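Local coordinates for hypothetical NUDIX hydrolase (Listeria monocytogenes, PDB 3SON), which probably hydrolyses nucleoside diphosphates linked to another moiety, as expected of a Nudix hydrolase whose true substrate is not established, at residues I11-T16 against A94-S99; V116-A121 against A133-N138; H72-N77 against P85-E90; A30-F35 against L124-S129; F6-I11 against S47-R52. One frame throughout, in Å; residues are numbered along the deposited sequence. Where two conformers were deposited one is given.

Interaction 1 of 5, residues I11-T16 against A94-S99; sequences IPFIKT and AIDLTS
Phe13 lies across Ala94, Ile95 and Asp96 where two parallel strands, 7-15 and 87-96, run side by side in the mixed sheet of the Nudix fold. Phe13 buries more surface here than any other residue. One face of its ring sits over Asp96 CA, which is 4.0 Å from the ring centroid, while CE1 at the edge meets Ala94 CB at 3.8 Å. The carboxylate of Asp96 lies near CE2, its plane turned 26° from the ring. Phe13 reaches this place because its CG stands between backbone N and carbonyl carbon (chi1 67°), folding the ring back over the neighbouring strand. On the other face of the sheet, Pro12 CB packs against Ile95 CG2 and, at 3.8 Å, against Leu97 CD1.

The backbones set this register. Ile95 N donates to Ile11 O, Phe13 N to Ile95 O (2.9 Å), and Leu97 N to Phe13 O (2.9 Å), so Phe13 is gripped through both its N and its O. Around this core, helix 128-142 brings Leu141 onto Phe13 and Leu137 onto both Ile11 and Ala94, and Tyr67 of strand 66-76 packs on both Phe13 and Asp96.

Beyond Asp96 the 94-99 segment leaves the sheet in an Asx turn, with Thr98 N donating to Asp96 OD1 at 3.0 Å. Where regular strand pairing ends, the turn supplies a side-chain acceptor: Lys15 N donates to Thr98 OG1 across 2.9 Å in a nearly straight bond, 173° at the hydrogen.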
# COMPACT_ATOMS: atom_id res chain seq x y z
N ILE A 11 3.55 -8.08 12.34
CA ILE A 11 2.33 -8.06 13.11
C ILE A 11 2.41 -9.16 14.16
O ILE A 11 2.42 -10.33 13.81
CB ILE A 11 1.09 -8.32 12.23
CG1 ILE A 11 0.99 -7.26 11.12
CG2 ILE A 11 -0.24 -8.36 13.05
CD1 ILE A 11 -0.12 -7.54 10.12
N PRO A 12 2.49 -8.80 15.44
CA PRO A 12 2.44 -9.87 16.48
C PRO A 12 1.01 -10.40 16.63
O PRO A 12 0.05 -9.64 16.42
CB PRO A 12 2.81 -9.11 17.77
CG PRO A 12 3.27 -7.77 17.33
CD PRO A 12 2.51 -7.47 16.07
N PHE A 13 0.85 -11.70 16.92
CA PHE A 13 -0.49 -12.24 17.22
C PHE A 13 -0.42 -13.35 18.27
O PHE A 13 0.65 -13.94 18.49
CB PHE A 13 -1.21 -12.75 15.98
CG PHE A 13 -0.59 -13.96 15.38
CD1 PHE A 13 0.46 -13.84 14.48
CD2 PHE A 13 -1.01 -15.25 15.75
CE1 PHE A 13 1.04 -14.94 13.93
CE2 PHE A 13 -0.44 -16.37 15.19
CZ PHE A 13 0.60 -16.24 14.31
N ILE A 14 -1.56 -13.60 18.94
CA ILE A 14 -1.65 -14.68 19.94
C ILE A 14 -2.94 -15.41 19.70
O ILE A 14 -3.94 -14.80 19.30
CB ILE A 14 -1.63 -14.19 21.40
CG1 ILE A 14 -2.67 -13.10 21.62
CG2 ILE A 14 -0.27 -13.66 21.79
CD1 ILE A 14 -2.72 -12.57 23.05
N LYS A 15 -2.91 -16.73 19.89
CA LYS A 15 -4.12 -17.55 19.91
C LYS A 15 -4.70 -17.62 21.33
O LYS A 15 -4.04 -18.09 22.24
CB LYS A 15 -3.80 -18.98 19.46
CG LYS A 15 -5.06 -19.79 19.14
CD LYS A 15 -4.79 -21.29 18.93
CE LYS A 15 -5.76 -21.93 17.95
NZ LYS A 15 -7.16 -21.45 18.12
N THR A 16 -5.94 -17.14 21.49
CA THR A 16 -6.68 -17.27 22.76
C THR A 16 -7.63 -18.48 22.70
O THR A 16 -7.78 -19.11 21.65
CB THR A 16 -7.52 -16.02 23.06
OG1 THR A 16 -8.37 -15.72 21.93
CG2 THR A 16 -6.62 -14.84 23.35
N ALA A 94 4.38 -11.83 10.26
CA ALA A 94 3.63 -12.03 11.49
C ALA A 94 4.38 -12.92 12.44
O ALA A 94 5.16 -13.75 12.02
CB ALA A 94 2.28 -12.60 11.18
N ILE A 95 4.23 -12.67 13.74
CA ILE A 95 4.96 -13.42 14.70
C ILE A 95 4.01 -13.94 15.72
O ILE A 95 3.21 -13.16 16.27
CB ILE A 95 6.13 -12.54 15.29
CG1 ILE A 95 6.96 -13.29 16.35
CG2 ILE A 95 5.65 -11.18 15.85
CD1 ILE A 95 8.28 -12.60 16.58
N ASP A 96 4.12 -15.26 15.99
CA ASP A 96 3.27 -15.90 16.99
C ASP A 96 3.88 -15.78 18.35
O ASP A 96 4.89 -16.44 18.63
CB ASP A 96 3.06 -17.39 16.61
CG ASP A 96 1.97 -18.10 17.42
OD1 ASP A 96 1.46 -17.54 18.43
OD2 ASP A 96 1.58 -19.25 17.02
N LEU A 97 3.25 -15.01 19.24
CA LEU A 97 3.74 -14.90 20.60
C LEU A 97 2.82 -15.57 21.61
O LEU A 97 2.88 -15.24 22.80
CB LEU A 97 3.94 -13.45 20.98
CG LEU A 97 4.77 -12.57 20.00
CD1 LEU A 97 4.73 -11.11 20.41
CD2 LEU A 97 6.20 -13.04 19.91
N THR A 98 2.04 -16.58 21.18
CA THR A 98 1.11 -17.31 22.06
C THR A 98 1.85 -17.91 23.27
O THR A 98 1.35 -17.86 24.42
CB THR A 98 0.37 -18.43 21.28
OG1 THR A 98 -0.28 -17.86 20.13
CG2 THR A 98 -0.67 -19.14 22.20
N SER A 99 3.06 -18.41 23.06
CA SER A 99 3.80 -19.05 24.16
C SER A 99 4.75 -18.12 24.92
O SER A 99 5.33 -18.52 25.90
CB SER A 99 4.61 -20.23 23.62
OG SER A 99 5.64 -19.76 22.75

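Interaction 2 of 5, residues V116-A121 against A133-N138; sequences VSYESA and ALYELN
Helix 118-124, which follows directly on strand 110-116, lays Tyr118 against helix 128-142 and so joins the two C-terminal helices of the Nudix fold. Asn138 stacks its amide on one face of the phenol ring, the two planes only 14° apart; ND2 lies 3.7 Å from Tyr118 CG, near the rim, and Asn138 CB meets CD1 at 3.5 Å. The ring projects across to the other helix because CG is anti to the backbone N (chi1 174°). Farther along it, CE1 reaches Leu134 CG at 3.7 Å, and OH ends near Tyr135, in the plane of that ring at its edge and 3.6 Å from CD1. One turn on along the helix, Ala121 CB presses on Leu134 CD2 at 3.5 Å, a tight carbon pair. A water accepts from Asn138 ND2 and donates to Glu119 OE2, bridging the helices beside the stack. The first turn of helix 118-124 is fixed by its N-cap: Ser117 OG accepts from Ser120 N at 3.1 Å. On the sheet side, Phe22 of strand 20-27 touches Tyr118, Leu134 and Asn138, while Ile11 of strand 7-15 touches Leu134; beyond the ring of Tyr135 comes Phe78 of the second subunit.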
# COMPACT_ATOMS: atom_id res chain seq x y z
N VAL A 116 -5.60 -6.98 20.93
CA VAL A 116 -6.93 -6.55 20.55
C VAL A 116 -7.50 -7.47 19.48
O VAL A 116 -6.78 -8.17 18.79
CB VAL A 116 -6.89 -5.10 20.00
CG1 VAL A 116 -6.42 -4.14 21.10
CG2 VAL A 116 -5.95 -5.00 18.80
N SER A 117 -8.82 -7.44 19.31
CA SER A 117 -9.43 -8.23 18.27
C SER A 117 -9.09 -7.64 16.90
O SER A 117 -8.62 -6.52 16.79
CB SER A 117 -10.94 -8.20 18.40
OG SER A 117 -11.40 -6.91 18.12
N TYR A 118 -9.34 -8.41 15.87
CA TYR A 118 -9.18 -7.94 14.51
C TYR A 118 -9.83 -6.58 14.31
O TYR A 118 -9.21 -5.56 13.89
CB TYR A 118 -9.74 -8.98 13.51
CG TYR A 118 -9.74 -8.49 12.09
CD1 TYR A 118 -8.56 -8.46 11.34
CD2 TYR A 118 -10.88 -7.97 11.50
CE1 TYR A 118 -8.53 -7.92 10.05
CE2 TYR A 118 -10.87 -7.49 10.20
CZ TYR A 118 -9.71 -7.50 9.46
OH TYR A 118 -9.70 -7.00 8.17
N GLU A 119 -11.11 -6.53 14.66
CA GLU A 119 -11.91 -5.37 14.38
C GLU A 119 -11.42 -4.17 15.18
O GLU A 119 -11.33 -3.06 14.64
CB GLU A 119 -13.39 -5.72 14.63
CG GLU A 119 -13.86 -6.85 13.71
CD GLU A 119 -13.55 -8.30 14.16
OE1 GLU A 119 -13.03 -8.56 15.29
OE2 GLU A 119 -13.91 -9.23 13.37
N SER A 120 -10.91 -4.42 16.39
CA SER A 120 -10.39 -3.35 17.23
C SER A 120 -9.09 -2.82 16.69
O SER A 120 -8.90 -1.63 16.59
CB SER A 120 -10.23 -3.79 18.68
OG SER A 120 -11.52 -4.04 19.23
N ALA A 121 -8.26 -3.75 16.16
CA ALA A 121 -6.96 -3.39 15.55
C ALA A 121 -7.17 -2.49 14.32
O ALA A 121 -6.44 -1.49 14.15
CB ALA A 121 -6.22 -4.67 15.17
N ALA A 133 -2.42 -5.82 5.25
CA ALA A 133 -1.62 -6.91 5.85
C ALA A 133 -2.38 -7.66 6.99
O ALA A 133 -2.42 -8.96 7.07
CB ALA A 133 -0.24 -6.37 6.33
N LEU A 134 -3.12 -6.90 7.77
CA LEU A 134 -3.82 -7.48 8.91
C LEU A 134 -4.98 -8.33 8.41
O LEU A 134 -5.21 -9.40 8.92
CB LEU A 134 -4.31 -6.39 9.87
CG LEU A 134 -5.07 -6.93 11.08
CD1 LEU A 134 -4.16 -7.81 11.88
CD2 LEU A 134 -5.60 -5.80 11.96
N TYR A 135 -5.71 -7.84 7.40
CA TYR A 135 -6.78 -8.63 6.76
C TYR A 135 -6.28 -9.99 6.31
O TYR A 135 -6.90 -11.05 6.57
CB TYR A 135 -7.35 -7.85 5.55
CG TYR A 135 -8.25 -8.69 4.75
CD1 TYR A 135 -9.53 -8.96 5.18
CD2 TYR A 135 -7.81 -9.28 3.59
CE1 TYR A 135 -10.36 -9.82 4.44
CE2 TYR A 135 -8.62 -10.11 2.86
CZ TYR A 135 -9.89 -10.38 3.30
OH TYR A 135 -10.70 -11.22 2.53
N GLU A 136 -5.21 -9.97 5.54
CA GLU A 136 -4.59 -11.21 5.03
C GLU A 136 -4.23 -12.15 6.20
O GLU A 136 -4.51 -13.33 6.19
CB GLU A 136 -3.34 -10.88 4.21
CG GLU A 136 -2.70 -12.18 3.74
CD GLU A 136 -1.36 -12.00 3.05
OE1 GLU A 136 -0.91 -10.83 2.79
OE2 GLU A 136 -0.71 -13.07 2.83
N LEU A 137 -3.51 -11.64 7.18
CA LEU A 137 -3.16 -12.46 8.35
C LEU A 137 -4.40 -13.11 9.00
O LEU A 137 -4.39 -14.31 9.36
CB LEU A 137 -2.43 -11.61 9.40
CG LEU A 137 -2.05 -12.31 10.74
CD1 LEU A 137 -1.35 -13.66 10.51
CD2 LEU A 137 -1.32 -11.39 11.74
N ASN A 138 -5.44 -12.32 9.16
CA ASN A 138 -6.61 -12.75 9.80
C ASN A 138 -7.31 -13.86 9.00
O ASN A 138 -7.67 -14.92 9.54
CB ASN A 138 -7.55 -11.59 10.07
CG ASN A 138 -8.72 -12.01 10.91
OD1 ASN A 138 -8.54 -12.57 12.02
ND2 ASN A 138 -9.94 -11.79 10.39
O HOH W 1 -12.48 -11.93 12.30

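Interaction 3 of 5, residues H72-N77 against P85-E90; sequences HASIPN and PYVVPE
Asn77 is packed against Pro85, Tyr86 and Val88 at the end of strand 66-76. Its CB lies only 2.9 Å from Pro85 O. A chi1 of -161° points CG away from its own N and against Val88 CG1, and OD1 lies against both methyls of that valine, 3.1 Å from CG1 and 3.2 Å from CG2. ND2 turns back to Pro85 O in a weak bond, 3.2 Å long and bent to 133° at the hydrogen, and has a second weak acceptor in Asn83 O. The backbone is held more firmly: Asn77 N points almost straight at Tyr86 O, 2.9 Å away. Toward the sheet the pairing is regular, Ile75 and Val88 exchanging two bonds, while Glu90 N donates to Ala73 O at 2.7 Å and gets a weak bond back. Ile75 CD1 crosses over the extended Glu90 chain, whose OE1 is bonded to Ser129. On the face that carries Pro89, His72 NE2 comes within 3.2 Å of Pro89 CB; the imidazole stacks on His72 of the second subunit, whose backbone N is also bonded by Ser74 OG. Hydrogen-bonded and non-hydrogen-bonded pairs thus alternate, as in an antiparallel beta hairpin, here one that also meets the partner subunit.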
# COMPACT_ATOMS: atom_id res chain seq x y z
N HIS A 72 2.09 -6.29 0.29
CA HIS A 72 3.23 -5.44 0.10
C HIS A 72 2.78 -4.07 -0.32
O HIS A 72 1.77 -3.93 -1.02
CB HIS A 72 4.14 -6.13 -0.96
CG HIS A 72 5.03 -5.19 -1.72
ND1 HIS A 72 4.53 -4.19 -2.48
CD2 HIS A 72 6.41 -5.11 -1.82
CE1 HIS A 72 5.55 -3.48 -3.01
NE2 HIS A 72 6.71 -4.07 -2.63
N ALA A 73 3.51 -3.02 0.08
CA ALA A 73 3.22 -1.64 -0.33
C ALA A 73 4.49 -0.79 -0.55
O ALA A 73 5.53 -1.09 -0.07
CB ALA A 73 2.34 -0.93 0.70
N SER A 74 4.38 0.25 -1.36
CA SER A 74 5.49 1.14 -1.57
C SER A 74 5.32 2.29 -0.61
O SER A 74 4.19 2.65 -0.26
CB SER A 74 5.52 1.60 -3.04
OG SER A 74 5.66 0.48 -3.88
N ILE A 75 6.40 2.84 -0.10
CA ILE A 75 6.31 4.01 0.76
C ILE A 75 7.21 5.09 0.22
O ILE A 75 8.32 4.79 -0.21
CB ILE A 75 6.79 3.68 2.20
CG1 ILE A 75 6.05 2.52 2.81
CG2 ILE A 75 6.62 4.89 3.12
CD1 ILE A 75 6.70 2.07 4.12
N PRO A 76 6.75 6.37 0.26
CA PRO A 76 7.61 7.51 -0.13
C PRO A 76 8.88 7.36 0.68
O PRO A 76 8.85 7.22 1.91
CB PRO A 76 6.78 8.73 0.26
CG PRO A 76 5.36 8.24 0.14
CD PRO A 76 5.36 6.80 0.53
N ASN A 77 10.00 7.24 -0.02
CA ASN A 77 11.21 6.85 0.66
C ASN A 77 11.69 7.97 1.57
O ASN A 77 12.50 7.74 2.50
CB ASN A 77 12.27 6.45 -0.34
CG ASN A 77 13.38 5.61 0.27
OD1 ASN A 77 13.18 4.86 1.27
ND2 ASN A 77 14.57 5.70 -0.31
N PRO A 85 15.79 5.39 -3.90
CA PRO A 85 14.67 5.55 -4.79
C PRO A 85 13.54 6.48 -4.28
O PRO A 85 13.40 6.73 -3.05
CB PRO A 85 14.18 4.11 -4.99
CG PRO A 85 14.61 3.37 -3.80
CD PRO A 85 15.88 4.02 -3.33
N TYR A 86 12.69 6.93 -5.20
CA TYR A 86 11.52 7.70 -4.81
C TYR A 86 10.60 6.97 -3.84
O TYR A 86 10.04 7.59 -2.93
CB TYR A 86 10.72 8.14 -6.02
CG TYR A 86 11.48 8.95 -7.00
CD1 TYR A 86 11.96 10.23 -6.66
CD2 TYR A 86 11.77 8.45 -8.26
CE1 TYR A 86 12.69 10.97 -7.56
CE2 TYR A 86 12.49 9.20 -9.15
CZ TYR A 86 12.93 10.46 -8.80
OH TYR A 86 13.67 11.20 -9.68
N VAL A 87 10.41 5.67 -4.04
CA VAL A 87 9.58 4.86 -3.14
C VAL A 87 10.30 3.56 -2.79
O VAL A 87 11.14 3.09 -3.59
CB VAL A 87 8.22 4.56 -3.77
CG1 VAL A 87 7.46 5.85 -4.08
CG2 VAL A 87 8.38 3.76 -5.11
N VAL A 88 10.06 2.98 -1.62
CA VAL A 88 10.69 1.67 -1.27
C VAL A 88 9.64 0.68 -0.88
O VAL A 88 8.51 1.05 -0.44
CB VAL A 88 11.71 1.75 -0.11
CG1 VAL A 88 13.00 2.40 -0.57
CG2 VAL A 88 11.12 2.45 1.10
N PRO A 89 9.95 -0.61 -1.03
CA PRO A 89 8.93 -1.54 -0.70
C PRO A 89 8.89 -1.82 0.79
O PRO A 89 9.91 -1.75 1.47
CB PRO A 89 9.38 -2.82 -1.43
CG PRO A 89 10.82 -2.72 -1.46
CD PRO A 89 11.13 -1.28 -1.67
N GLU A 90 7.70 -2.13 1.25
CA GLU A 90 7.46 -2.58 2.60
C GLU A 90 6.93 -4.04 2.58
O GLU A 90 5.83 -4.33 2.06
CB GLU A 90 6.42 -1.68 3.27
CG GLU A 90 6.17 -2.03 4.70
CD GLU A 90 5.04 -1.22 5.31
OE1 GLU A 90 3.88 -1.28 4.80
OE2 GLU A 90 5.32 -0.52 6.31

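Interaction 4 of 5, residues A30-F35 against L124-S129; sequences ADVWQF and LLEWDS
Trp33 and Leu124 meet with the two methyls of the leucine over one face of the indole. A Trp33 chi1 of -74° sets CG beside the backbone N, and chi2 of 92° stands the indole broadside to Leu124. Leu124 CD2 lies over the five-membered ring, 3.6 Å from its centroid and 14° off the normal, a CH-pi contact displaced toward the rim and closest at NE1 (3.5 Å). The other methyl, CD1, lies 4.0 Å from CD2 of Trp33, at the ring fusion. Leu125 and Phe35 approach at about a right angle: Leu125 CD2 is over the phenyl face, 4.3 Å from the centroid, and CD1 touches CE2 at 3.7 Å. Although Leu125 CB starts out away from 30-35, its methyls come back onto the ring.

Between the backbones a water fills the join, accepting from Trp33 N at 2.8 Å and donating to Leu124 O. A second water accepts from Gln34 NE2 and, weakly, from Trp127 NE1, which it meets in the plane of the indole. On the outer side, the extended Glu126 chain brings OE2 to within 3.7 Å of Val32 CG1.

Leu125 is the first residue to leave the helical course of 118-124, and the turn through Trp127 leads into helix 128-142. Val24 of strand 20-27 touches Trp33, Phe35 and Leu124, His26 meets the Trp33 ring edge-to-face, and Phe35 reaches inward to Leu9, Ile11 and Pro12 of strand 7-15.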
# COMPACT_ATOMS: atom_id res chain seq x y z
N ALA A 30 3.89 10.27 20.33
CA ALA A 30 2.76 10.64 19.48
C ALA A 30 1.60 9.74 19.77
O ALA A 30 1.81 8.57 20.09
CB ALA A 30 3.13 10.60 17.99
N ASP A 31 0.36 10.24 19.60
CA ASP A 31 -0.84 9.38 19.75
C ASP A 31 -1.05 8.56 18.44
O ASP A 31 -1.91 8.88 17.62
CB ASP A 31 -2.07 10.19 20.12
CG ASP A 31 -3.29 9.32 20.51
OD1 ASP A 31 -3.13 8.09 20.77
OD2 ASP A 31 -4.41 9.87 20.57
N VAL A 32 -0.23 7.53 18.27
CA VAL A 32 -0.12 6.78 17.03
C VAL A 32 0.01 5.31 17.40
O VAL A 32 0.80 4.99 18.23
CB VAL A 32 1.16 7.23 16.25
CG1 VAL A 32 1.61 6.19 15.24
CG2 VAL A 32 0.96 8.57 15.58
N TRP A 33 -0.77 4.42 16.75
CA TRP A 33 -0.72 2.99 17.00
C TRP A 33 -0.14 2.40 15.74
O TRP A 33 -0.47 2.83 14.62
CB TRP A 33 -2.12 2.45 17.19
CG TRP A 33 -2.78 2.78 18.47
CD1 TRP A 33 -3.60 3.87 18.75
CD2 TRP A 33 -2.63 2.07 19.72
NE1 TRP A 33 -3.98 3.84 20.05
CE2 TRP A 33 -3.42 2.80 20.69
CE3 TRP A 33 -1.92 0.95 20.13
CZ2 TRP A 33 -3.52 2.41 22.02
CZ3 TRP A 33 -2.04 0.53 21.46
CH2 TRP A 33 -2.83 1.27 22.39
N GLN A 34 0.81 1.50 15.91
CA GLN A 34 1.50 0.86 14.77
C GLN A 34 1.96 -0.57 15.10
O GLN A 34 1.90 -1.06 16.26
CB GLN A 34 2.76 1.68 14.34
CG GLN A 34 3.83 1.75 15.46
CD GLN A 34 4.97 2.74 15.25
OE1 GLN A 34 5.74 2.99 16.20
NE2 GLN A 34 5.17 3.22 14.00
N PHE A 35 2.43 -1.25 14.07
CA PHE A 35 3.09 -2.53 14.20
C PHE A 35 4.61 -2.37 14.31
O PHE A 35 5.10 -1.24 14.40
CB PHE A 35 2.69 -3.46 13.04
CG PHE A 35 1.21 -3.81 12.99
CD1 PHE A 35 0.59 -4.39 14.05
CD2 PHE A 35 0.47 -3.66 11.80
CE1 PHE A 35 -0.77 -4.77 13.98
CE2 PHE A 35 -0.89 -3.97 11.72
CZ PHE A 35 -1.51 -4.53 12.81
N LEU A 124 -7.76 1.10 15.31
CA LEU A 124 -6.55 1.75 15.84
C LEU A 124 -5.62 2.19 14.73
O LEU A 124 -4.93 3.21 14.86
CB LEU A 124 -5.80 0.78 16.79
CG LEU A 124 -6.38 0.50 18.19
CD1 LEU A 124 -5.63 -0.51 19.03
CD2 LEU A 124 -6.63 1.78 18.98
N LEU A 125 -5.51 1.39 13.67
CA LEU A 125 -4.57 1.65 12.56
C LEU A 125 -4.85 2.90 11.67
O LEU A 125 -6.01 3.28 11.47
CB LEU A 125 -4.55 0.39 11.69
CG LEU A 125 -3.91 -0.82 12.43
CD1 LEU A 125 -4.05 -2.09 11.58
CD2 LEU A 125 -2.44 -0.55 12.75
N GLU A 126 -3.77 3.50 11.14
CA GLU A 126 -3.92 4.62 10.21
C GLU A 126 -3.73 4.28 8.73
O GLU A 126 -4.48 4.78 7.92
CB GLU A 126 -3.05 5.84 10.60
CG GLU A 126 -1.65 5.52 11.11
CD GLU A 126 -0.83 6.75 11.55
OE1 GLU A 126 -1.35 7.89 11.61
OE2 GLU A 126 0.37 6.57 11.81
N TRP A 127 -2.79 3.39 8.37
CA TRP A 127 -2.39 3.23 6.96
C TRP A 127 -3.05 2.05 6.28
O TRP A 127 -3.21 0.95 6.85
CB TRP A 127 -0.90 3.09 6.84
CG TRP A 127 -0.11 4.16 7.54
CD1 TRP A 127 0.81 3.99 8.57
CD2 TRP A 127 -0.16 5.59 7.30
NE1 TRP A 127 1.34 5.22 8.96
CE2 TRP A 127 0.76 6.21 8.25
CE3 TRP A 127 -0.91 6.41 6.45
CZ2 TRP A 127 0.94 7.59 8.32
CZ3 TRP A 127 -0.73 7.80 6.52
CH2 TRP A 127 0.18 8.37 7.43
N ASP A 128 -3.54 2.29 5.08
CA ASP A 128 -4.20 1.23 4.32
C ASP A 128 -3.30 0.01 4.28
O ASP A 128 -3.77 -1.16 4.44
CB ASP A 128 -4.50 1.72 2.90
CG ASP A 128 -5.53 2.90 2.86
OD1 ASP A 128 -6.24 3.09 3.85
OD2 ASP A 128 -5.61 3.62 1.81
N SER A 129 -2.02 0.22 4.04
CA SER A 129 -1.05 -0.89 3.94
C SER A 129 -1.05 -1.87 5.16
O SER A 129 -1.00 -3.11 5.03
CB SER A 129 0.37 -0.34 3.68
OG SER A 129 1.03 0.09 4.86
O HOH W 2 -2.71 5.55 15.07
O HOH W 3 3.22 3.89 11.56

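Interaction 5 of 5, residues F6-I11 against S47-R52; sequences FQVLVI and SETAKR
Phe6 and Thr49 form the close end of this strand-to-helix contact. Thr49 OG1 lies at the edge of the phenyl ring, near its plane, 3.2 Å from CZ and 3.4 Å from CE1. That hydroxyl is fixed from outside the pair by a hydrogen bond to Glu44 OE1. With chi1 at 61° the Phe6 ring folds back over its own backbone, bringing CZ to the helix. Next along the strand, Val8 grips Thr49 with both methyls: CG1 and CG2 are each 3.9 Å from Thr49 CG2, and CG2 also rests on Ala50 CA at 3.8 Å. The contact slackens at Val10, where CG2 barely reaches Ala50 CB and O, each at 4.0 Å; the axes of 7-11 and 47-52 lie at 52°, consistent with this. The far side of the helix faces solvent, with Glu48 and Lys51 exposed. Arg52 instead makes salt bridges with Glu44 and Glu56. Strand 7-15 also bonds through Val8 to Gly38, next to Ala37, a ligand of the bound calcium. Glu53, right after Arg52, and Glu57, a turn further on, are the other protein ligands, and the sequence from Gly38 through Glu44, Arg52 and Glu57 fits the Nudix box, with its loop-helix-loop metal site.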
# COMPACT_ATOMS: atom_id res chain seq x y z
N PHE A 6 14.75 -1.04 1.86
CA PHE A 6 13.40 -1.57 2.00
C PHE A 6 13.04 -1.47 3.43
O PHE A 6 13.91 -1.29 4.27
CB PHE A 6 13.37 -3.06 1.57
CG PHE A 6 14.27 -3.98 2.42
CD1 PHE A 6 13.80 -4.51 3.63
CD2 PHE A 6 15.53 -4.32 2.00
CE1 PHE A 6 14.59 -5.36 4.41
CE2 PHE A 6 16.35 -5.17 2.75
CZ PHE A 6 15.88 -5.68 3.97
N GLN A 7 11.76 -1.72 3.72
CA GLN A 7 11.19 -1.70 5.03
C GLN A 7 10.49 -3.02 5.34
O GLN A 7 10.08 -3.76 4.42
CB GLN A 7 10.11 -0.63 5.11
CG GLN A 7 10.64 0.79 5.23
CD GLN A 7 11.11 1.11 6.61
OE1 GLN A 7 10.38 0.94 7.60
NE2 GLN A 7 12.33 1.51 6.71
N VAL A 8 10.41 -3.34 6.60
CA VAL A 8 9.61 -4.45 7.00
C VAL A 8 8.52 -4.01 7.97
O VAL A 8 8.64 -2.96 8.68
CB VAL A 8 10.45 -5.65 7.54
CG1 VAL A 8 11.60 -6.09 6.57
CG2 VAL A 8 11.07 -5.33 8.93
N LEU A 9 7.41 -4.76 7.93
CA LEU A 9 6.33 -4.62 8.88
C LEU A 9 6.15 -6.00 9.51
O LEU A 9 6.25 -7.03 8.83
CB LEU A 9 5.03 -4.15 8.21
CG LEU A 9 3.83 -3.84 9.11
CD1 LEU A 9 3.88 -2.39 9.56
CD2 LEU A 9 2.53 -4.12 8.35
N VAL A 10 5.95 -6.02 10.81
CA VAL A 10 5.73 -7.30 11.54
C VAL A 10 4.56 -7.21 12.52
O VAL A 10 4.55 -6.32 13.38
CB VAL A 10 6.97 -7.73 12.32
CG1 VAL A 10 6.75 -9.07 12.93
CG2 VAL A 10 8.22 -7.73 11.44
N ILE A 11 3.55 -8.08 12.34
CA ILE A 11 2.33 -8.06 13.11
C ILE A 11 2.41 -9.16 14.16
O ILE A 11 2.42 -10.33 13.81
CB ILE A 11 1.09 -8.32 12.23
CG1 ILE A 11 0.99 -7.26 11.12
CG2 ILE A 11 -0.24 -8.36 13.05
CD1 ILE A 11 -0.12 -7.54 10.12
N SER A 47 14.05 -11.30 5.60
CA SER A 47 13.66 -12.10 6.78
C SER A 47 14.53 -11.78 8.01
O SER A 47 14.06 -11.87 9.14
CB SER A 47 13.77 -13.60 6.45
OG SER A 47 15.11 -13.93 6.19
N GLU A 48 15.82 -11.48 7.79
CA GLU A 48 16.72 -11.18 8.85
C GLU A 48 16.43 -9.81 9.46
O GLU A 48 16.54 -9.62 10.67
CB GLU A 48 18.21 -11.25 8.35
CG GLU A 48 18.62 -12.62 7.79
CD GLU A 48 19.92 -12.60 6.97
OE1 GLU A 48 20.52 -11.53 6.76
OE2 GLU A 48 20.32 -13.70 6.48
N THR A 49 16.08 -8.83 8.61
CA THR A 49 15.55 -7.52 9.11
C THR A 49 14.31 -7.72 9.95
O THR A 49 14.19 -7.12 11.02
CB THR A 49 15.22 -6.58 7.93
OG1 THR A 49 16.34 -6.55 7.06
CG2 THR A 49 14.91 -5.12 8.45
N ALA A 50 13.34 -8.49 9.46
CA ALA A 50 12.06 -8.72 10.22
C ALA A 50 12.39 -9.31 11.60
O ALA A 50 11.87 -8.84 12.59
CB ALA A 50 11.14 -9.67 9.43
N LYS A 51 13.30 -10.31 11.64
CA LYS A 51 13.70 -10.94 12.91
C LYS A 51 14.33 -9.90 13.85
O LYS A 51 13.98 -9.81 15.04
CB LYS A 51 14.70 -12.11 12.70
CG LYS A 51 14.88 -12.99 13.93
CD LYS A 51 15.83 -14.15 13.66
CE LYS A 51 16.00 -15.08 14.86
NZ LYS A 51 17.09 -16.10 14.64
N ARG A 52 15.32 -9.20 13.33
CA ARG A 52 16.06 -8.21 14.12
C ARG A 52 15.14 -7.17 14.72
O ARG A 52 15.28 -6.87 15.93
CB ARG A 52 17.15 -7.52 13.29
CG ARG A 52 18.02 -6.54 14.13
CD ARG A 52 19.13 -5.83 13.31
NE ARG A 52 18.65 -5.39 12.00
CZ ARG A 52 17.84 -4.36 11.79
NH1 ARG A 52 17.46 -3.57 12.82
NH2 ARG A 52 17.41 -4.09 10.56

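In the fold
From the N terminus, strand 7-15 enters two contacts in succession. Interaction 5 closes the first loop by bringing helix 46-58 back under it; interaction 1, which shares Ile11, closes a longer one with strand 87-96. The two cross, and interaction 4, opening at 30-35 and closing at 124-129, crosses both. Interaction 3 is a short hairpin nested inside the loops of interactions 1 and 4; the hairpin touches interaction 4 at Ser129, and Pro89 O takes the backbone N of Gln7. Interaction 2 crosses interaction 4 and follows the others in series. Its helix 128-142 covers the sheet, Leu137 packing on Ile11, across from helix 46-58, while interactions 2, 3 and 4 all reach the second subunit.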